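Local coordinates for protein aromatic-L-amino-acid decarboxylase (Catharanthus roseus, PDB 6EEW) that decarboxylates L-tryptophan to tryptamine and 5-hydroxy-L-tryptophan to serotonin as a pyridoxal 5'-phosphate-dependent homodimeric enzyme of plant aromatic amine synthesis, at residues 224-227 / 228-231; 58-61 / 62-65; 104-107 / 108-111. All blocks are in the same frame, centred on the assembly; numbering follows the deposited sequence.

In the fold
The three contacts are local turns and caps spread through the conserved decarboxylase domain, and none touches another. Interaction 3, at the start of helix 107-119, is the buried one: the side chain of Ala-109 is about 9 Å from that of His-318, which binds L-tryptophan. Interaction 1 is a surface loop on the opposite side of the chain's centre, its centre 37 Å from that of interaction 3, yet the side chain of Thr-225 comes within about 9 Å of that of His-203, another residue that binds L-tryptophan. Interaction 2 lies away from the annotated sites, with nearest atoms about 20 Å from interaction 3; both of these meet the second subunit.

Interaction 1. Residues 224-227 / 228-231; sequences PTTV and ETDF
The ring of Phe-231 lies over the backbone between Thr-226 and Val-227, and Thr-225 meets it at the rim. N of Val-227 sits 3.4 Å from CE1 of Phe-231, above one face and displaced toward the rim, while OG1 of Thr-225 approaches CD1 in the plane of the ring at 3.6 Å. The side chains of Thr-225 and Phe-231 cross at about a right angle. CG of Phe-231 is anti to its carbonyl carbon (chi1 -57°), which folds the ring back over the preceding turn and brings CZ to 3.9 Å from CB of Val-227. Beneath the ring, O of Thr-226 accepts two bonds from opposite faces of its carbonyl plane, from N of Phe-231 at 2.9 Å and from N of Thr-229 at 3.1 Å. OG1 of Thr-226 accepts from N of Glu-228 at 3.3 Å, an opening ST turn, and N of Asp-230 donates to O of Val-227. OG1 of Thr-225 also bonds with Asp-200 and Gln-201, tying the turn to the loop after strand 194-199. A single 3-10 turn is thus closed by a Schellman motif, Asp-230 taking the positive phi, between edge strand 220-223 of the large mixed sheet and helix 235-247.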
loop_
_atom_site.group_PDB
_atom_site.type_symbol
_atom_site.label_atom_id
_atom_site.label_comp_id
_atom_site.label_asym_id
_atom_site.label_seq_id
_atom_site.Cartn_x
_atom_site.Cartn_y
_atom_site.Cartn_z
ATOM N N PRO A 224 8.268 24.303 -18.060
ATOM C CA PRO A 224 9.663 24.698 -17.831
ATOM C C PRO A 224 9.790 25.734 -16.722
ATOM O O PRO A 224 8.973 26.648 -16.596
ATOM C CB PRO A 224 10.094 25.277 -19.185
ATOM C CG PRO A 224 8.799 25.601 -19.897
ATOM C CD PRO A 224 7.834 24.557 -19.445
ATOM N N THR A 225 10.828 25.570 -15.906
ATOM C CA THR A 225 11.103 26.470 -14.802
ATOM C C THR A 225 12.548 26.930 -14.893
ATOM O O THR A 225 13.396 26.251 -15.477
ATOM C CB THR A 225 10.876 25.809 -13.445
ATOM O OG1 THR A 225 11.845 24.771 -13.256
ATOM C CG2 THR A 225 9.474 25.245 -13.349
ATOM N N THR A 226 12.814 28.101 -14.322
ATOM C CA THR A 226 14.127 28.724 -14.393
ATOM C C THR A 226 14.563 29.209 -13.016
ATOM O O THR A 226 13.754 29.374 -12.089
ATOM C CB THR A 226 14.130 29.884 -15.394
ATOM O OG1 THR A 226 13.422 30.990 -14.831
ATOM C CG2 THR A 226 13.457 29.469 -16.695
ATOM N N VAL A 227 15.873 29.445 -12.894
ATOM C CA VAL A 227 16.420 29.986 -11.658
ATOM C C VAL A 227 15.758 31.311 -11.280
ATOM O O VAL A 227 15.729 31.672 -10.099
ATOM C CB VAL A 227 17.952 30.148 -11.782
ATOM C CG1 VAL A 227 18.302 31.223 -12.815
ATOM C CG2 VAL A 227 18.574 30.447 -10.420
ATOM N N GLU A 228 15.184 32.026 -12.253
ATOM C CA GLU A 228 14.571 33.316 -11.959
ATOM C C GLU A 228 13.378 33.190 -11.014
ATOM O O GLU A 228 13.053 34.144 -10.297
ATOM C CB GLU A 228 14.155 33.998 -13.262
ATOM C CG GLU A 228 15.323 34.361 -14.161
ATOM C CD GLU A 228 16.269 35.363 -13.496
ATOM O OE1 GLU A 228 15.833 36.096 -12.572
ATOM O OE2 GLU A 228 17.452 35.415 -13.897
ATOM N N THR A 229 12.710 32.040 -10.991
ATOM C CA THR A 229 11.630 31.799 -10.038
ATOM C C THR A 229 12.020 30.772 -8.978
ATOM O O THR A 229 11.145 30.200 -8.312
ATOM C CB THR A 229 10.361 31.345 -10.761
ATOM O OG1 THR A 229 10.645 30.185 -11.556
ATOM C CG2 THR A 229 9.860 32.462 -11.682
ATOM N N ASP A 230 13.320 30.520 -8.814
ATOM C CA ASP A 230 13.810 29.445 -7.955
ATOM C C ASP A 230 13.221 28.096 -8.359
ATOM O O ASP A 230 12.954 27.241 -7.507
ATOM C CB ASP A 230 13.529 29.734 -6.481
ATOM C CG ASP A 230 14.238 30.998 -5.991
ATOM O OD1 ASP A 230 15.319 31.328 -6.538
ATOM O OD2 ASP A 230 13.730 31.632 -5.035
ATOM N N PHE A 231 13.013 27.912 -9.666
ATOM C CA PHE A 231 12.514 26.661 -10.241
ATOM C C PHE A 231 11.144 26.298 -9.688
ATOM O O PHE A 231 10.814 25.119 -9.531
ATOM C CB PHE A 231 13.508 25.513 -10.036
ATOM C CG PHE A 231 14.871 25.797 -10.603
ATOM C CD1 PHE A 231 15.086 25.779 -11.976
ATOM C CD2 PHE A 231 15.936 26.093 -9.765
ATOM C CE1 PHE A 231 16.340 26.051 -12.507
ATOM C CE2 PHE A 231 17.189 26.358 -10.286
ATOM C CZ PHE A 231 17.393 26.340 -11.657
#

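Interaction 2. Residues 58-61 / 62-65; sequences YLRK and RIPE
The guanidinium of Arg-62 turns one face to the edge of the Tyr-58 ring: CD2 of Tyr-58 lies over its centre, 3.9 Å from CZ of Arg-62, and the two planes are 83° apart. CB of Leu-59 covers one face of that same ring. The guanidinium of Arg-60 has CG of Glu-65 above one face, 4.1 Å from CZ of Arg-60, and the backbone of Ile-63 at its edge. There NH2 of Arg-60 donates to O of Ile-63 at 2.7 Å, nearly in the guanidinium plane but well above the plane of the carbonyl. Bends at chi2 (76°) and chi3 (-67°) curl the Arg-60 chain round to this oxygen. Along the backbone, N of Arg-62 donates to O of Leu-59 at 3.2 Å, and CG of Leu-59 packs on CD1 of Ile-63. An alanine in place of Arg-60 would remove the NH2 donor and is likely to leave the Ile-63 carbonyl without this partner and CG of Glu-65 without the flat face it lies against. Tyr-58 OH bonds to O of Asp-84 in helix 74-85, while Trp-142 of the second subunit bonds to O of Pro-64. The bond from Arg-60 to Ile-63 goes to a neutral carbonyl, NE of Arg-60 is buried without a partner, and OE2 of Glu-65, 5.1 Å from that NE, is probably close enough only for a longer-range attraction.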
loop_
_atom_site.group_PDB
_atom_site.type_symbol
_atom_site.label_atom_id
_atom_site.label_comp_id
_atom_site.label_asym_id
_atom_site.label_seq_id
_atom_site.Cartn_x
_atom_site.Cartn_y
_atom_site.Cartn_z
ATOM N N TYR A 58 25.534 -9.729 -3.706
ATOM C CA TYR A 58 26.296 -10.269 -2.585
ATOM C C TYR A 58 25.471 -11.245 -1.760
ATOM O O TYR A 58 26.022 -12.180 -1.170
ATOM C CB TYR A 58 26.779 -9.139 -1.679
ATOM C CG TYR A 58 25.754 -8.793 -0.631
ATOM C CD1 TYR A 58 24.706 -7.934 -0.922
ATOM C CD2 TYR A 58 25.809 -9.359 0.639
ATOM C CE1 TYR A 58 23.749 -7.620 0.034
ATOM C CE2 TYR A 58 24.852 -9.057 1.602
ATOM C CZ TYR A 58 23.826 -8.181 1.295
ATOM O OH TYR A 58 22.872 -7.864 2.246
ATOM N N LEU A 59 24.161 -11.024 -1.664
ATOM C CA LEU A 59 23.363 -11.820 -0.745
ATOM C C LEU A 59 23.016 -13.192 -1.314
ATOM O O LEU A 59 22.665 -14.096 -0.548
ATOM C CB LEU A 59 22.097 -11.053 -0.363
ATOM C CG LEU A 59 21.341 -11.616 0.838
ATOM C CD1 LEU A 59 22.235 -11.635 2.068
ATOM C CD2 LEU A 59 20.065 -10.833 1.094
ATOM N N ARG A 60 23.117 -13.372 -2.636
ATOM C CA ARG A 60 22.880 -14.689 -3.224
ATOM C C ARG A 60 23.913 -15.707 -2.760
ATOM O O ARG A 60 23.601 -16.898 -2.633
ATOM C CB ARG A 60 22.883 -14.598 -4.753
ATOM C CG ARG A 60 23.031 -15.943 -5.465
ATOM C CD ARG A 60 21.740 -16.763 -5.441
ATOM N NE ARG A 60 21.375 -17.212 -4.099
ATOM C CZ ARG A 60 20.123 -17.434 -3.701
ATOM N NH1 ARG A 60 19.114 -17.236 -4.541
ATOM N NH2 ARG A 60 19.874 -17.840 -2.460
ATOM N N LYS A 61 25.140 -15.265 -2.498
ATOM C CA LYS A 61 26.201 -16.174 -2.092
ATOM C C LYS A 61 26.113 -16.578 -0.626
ATOM O O LYS A 61 26.903 -17.423 -0.189
ATOM C CB LYS A 61 27.565 -15.523 -2.349
ATOM C CG LYS A 61 27.659 -14.740 -3.657
ATOM C CD LYS A 61 29.020 -14.064 -3.779
ATOM C CE LYS A 61 29.100 -13.151 -4.991
ATOM N NZ LYS A 61 30.474 -12.600 -5.167
ATOM N N ARG A 62 25.170 -16.017 0.140
ATOM C CA ARG A 62 25.063 -16.273 1.570
ATOM C C ARG A 62 23.749 -16.910 1.993
ATOM O O ARG A 62 23.615 -17.286 3.163
ATOM C CB ARG A 62 25.259 -14.973 2.366
ATOM C CG ARG A 62 26.569 -14.273 2.085
ATOM C CD ARG A 62 26.693 -13.039 2.947
ATOM N NE ARG A 62 27.834 -12.200 2.588
ATOM C CZ ARG A 62 28.149 -11.067 3.211
ATOM N NH1 ARG A 62 27.406 -10.633 4.223
ATOM N NH2 ARG A 62 29.201 -10.364 2.820
ATOM N N ILE A 63 22.778 -17.028 1.094
ATOM C CA ILE A 63 21.503 -17.674 1.396
ATOM C C ILE A 63 21.326 -18.874 0.480
ATOM O O ILE A 63 21.731 -18.824 -0.690
ATOM C CB ILE A 63 20.315 -16.711 1.249
ATOM C CG1 ILE A 63 20.425 -15.552 2.229
ATOM C CG2 ILE A 63 18.982 -17.449 1.424
ATOM C CD1 ILE A 63 19.191 -14.729 2.266
ATOM N N PRO A 64 20.758 -19.973 0.969
ATOM C CA PRO A 64 20.491 -21.117 0.090
ATOM C C PRO A 64 19.563 -20.733 -1.056
ATOM O O PRO A 64 18.767 -19.794 -0.961
ATOM C CB PRO A 64 19.830 -22.133 1.027
ATOM C CG PRO A 64 20.340 -21.777 2.378
ATOM C CD PRO A 64 20.430 -20.269 2.375
ATOM N N GLU A 65 19.676 -21.482 -2.156
ATOM C CA GLU A 65 18.858 -21.213 -3.334
ATOM C C GLU A 65 17.410 -21.655 -3.173
ATOM O O GLU A 65 16.556 -21.224 -3.956
ATOM C CB GLU A 65 19.465 -21.892 -4.560
ATOM C CG GLU A 65 20.731 -21.231 -5.040
ATOM C CD GLU A 65 21.367 -21.984 -6.175
ATOM O OE1 GLU A 65 20.800 -23.021 -6.579
ATOM O OE2 GLU A 65 22.421 -21.537 -6.666
#

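Interaction 3. Residues 104-107 / 108-111; sequences TVSS and AAFL
OG of Ser-106 accepts from N of Ala-109 at 3.2 Å with an N-H...O angle of 157°, an N-cap bond that satisfies one of the first amides of helix 107-119. The Ser-106 hydroxyl stands between its own N and carbonyl carbon (chi1 71°), which turns it to the helix end and sets it 3.5 Å from CB of Ala-109. The regular helical bonds begin with the same residue: O of Ser-106 accepts from N of Phe-110 at 3.0 Å, in the carbonyl plane, and O of Ser-107 from N of Leu-111 at 2.9 Å. CG of Leu-111 lies close to the same oxygen, 3.2 Å from O of Ser-107. In the next shell, OG of Ser-106 also bonds to O of Leu-322, so the cap is fixed between the helix and the segment just after the cofactor lysine. OG of Ser-107 is held by Gln-30 of the second subunit. Farther out, Ala-108 and Ala-109 rest on Ser-384 and Ile-381 of helix 375-409, and the ring of Phe-110 meets those of Tyr-324 and of Phe-27 of the second subunit, placing the start of helix 107-119 between helix 375-409 and helix 24-44 of the partner chain.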
loop_
_atom_site.group_PDB
_atom_site.type_symbol
_atom_site.label_atom_id
_atom_site.label_comp_id
_atom_site.label_asym_id
_atom_site.label_seq_id
_atom_site.Cartn_x
_atom_site.Cartn_y
_atom_site.Cartn_z
ATOM N N THR A 104 11.041 10.151 8.971
ATOM C CA THR A 104 11.094 10.396 10.406
ATOM C C THR A 104 10.160 9.453 11.151
ATOM O O THR A 104 9.145 9.007 10.616
ATOM C CB THR A 104 10.752 11.854 10.704
ATOM O OG1 THR A 104 9.398 12.126 10.313
ATOM C CG2 THR A 104 11.670 12.734 9.908
ATOM N N VAL A 105 10.517 9.147 12.398
ATOM C CA VAL A 105 9.834 8.116 13.172
ATOM C C VAL A 105 9.644 8.604 14.604
ATOM O O VAL A 105 10.147 9.658 14.997
ATOM C CB VAL A 105 10.607 6.781 13.160
ATOM C CG1 VAL A 105 10.830 6.301 11.719
ATOM C CG2 VAL A 105 11.938 6.923 13.905
ATOM N N SER A 106 8.896 7.819 15.383
ATOM C CA SER A 106 8.632 8.104 16.788
ATOM C C SER A 106 8.103 6.839 17.454
ATOM O O SER A 106 7.387 6.052 16.833
ATOM C CB SER A 106 7.614 9.231 16.968
ATOM O OG SER A 106 6.316 8.785 16.589
ATOM N N SER A 107 8.386 6.693 18.746
ATOM C CA SER A 107 7.920 5.499 19.435
ATOM C C SER A 107 6.398 5.424 19.480
ATOM O O SER A 107 5.833 4.325 19.407
ATOM C CB SER A 107 8.511 5.432 20.840
ATOM O OG SER A 107 8.161 6.564 21.587
ATOM N N ALA A 108 5.710 6.564 19.592
ATOM C CA ALA A 108 4.246 6.520 19.560
ATOM C C ALA A 108 3.764 5.872 18.271
ATOM O O ALA A 108 2.862 5.018 18.286
ATOM C CB ALA A 108 3.646 7.915 19.711
ATOM N N ALA A 109 4.385 6.236 17.148
ATOM C CA ALA A 109 3.989 5.654 15.871
ATOM C C ALA A 109 4.340 4.175 15.809
ATOM O O ALA A 109 3.600 3.381 15.223
ATOM C CB ALA A 109 4.647 6.408 14.717
ATOM N N PHE A 110 5.470 3.782 16.391
ATOM C CA PHE A 110 5.826 2.370 16.389
ATOM C C PHE A 110 4.827 1.550 17.187
ATOM O O PHE A 110 4.485 0.426 16.800
ATOM C CB PHE A 110 7.227 2.168 16.942
ATOM C CG PHE A 110 7.770 0.815 16.673
ATOM C CD1 PHE A 110 8.229 0.483 15.406
ATOM C CD2 PHE A 110 7.816 -0.142 17.676
ATOM C CE1 PHE A 110 8.739 -0.787 15.147
ATOM C CE2 PHE A 110 8.325 -1.414 17.427
ATOM C CZ PHE A 110 8.790 -1.735 16.167
ATOM N N LEU A 111 4.357 2.091 18.312
ATOM C CA LEU A 111 3.294 1.424 19.042
ATOM C C LEU A 111 2.054 1.300 18.171
ATOM O O LEU A 111 1.397 0.255 18.157
ATOM C CB LEU A 111 2.972 2.197 20.315
ATOM C CG LEU A 111 4.136 2.327 21.306
ATOM C CD1 LEU A 111 3.663 2.994 22.577
ATOM C CD2 LEU A 111 4.734 0.968 21.604
#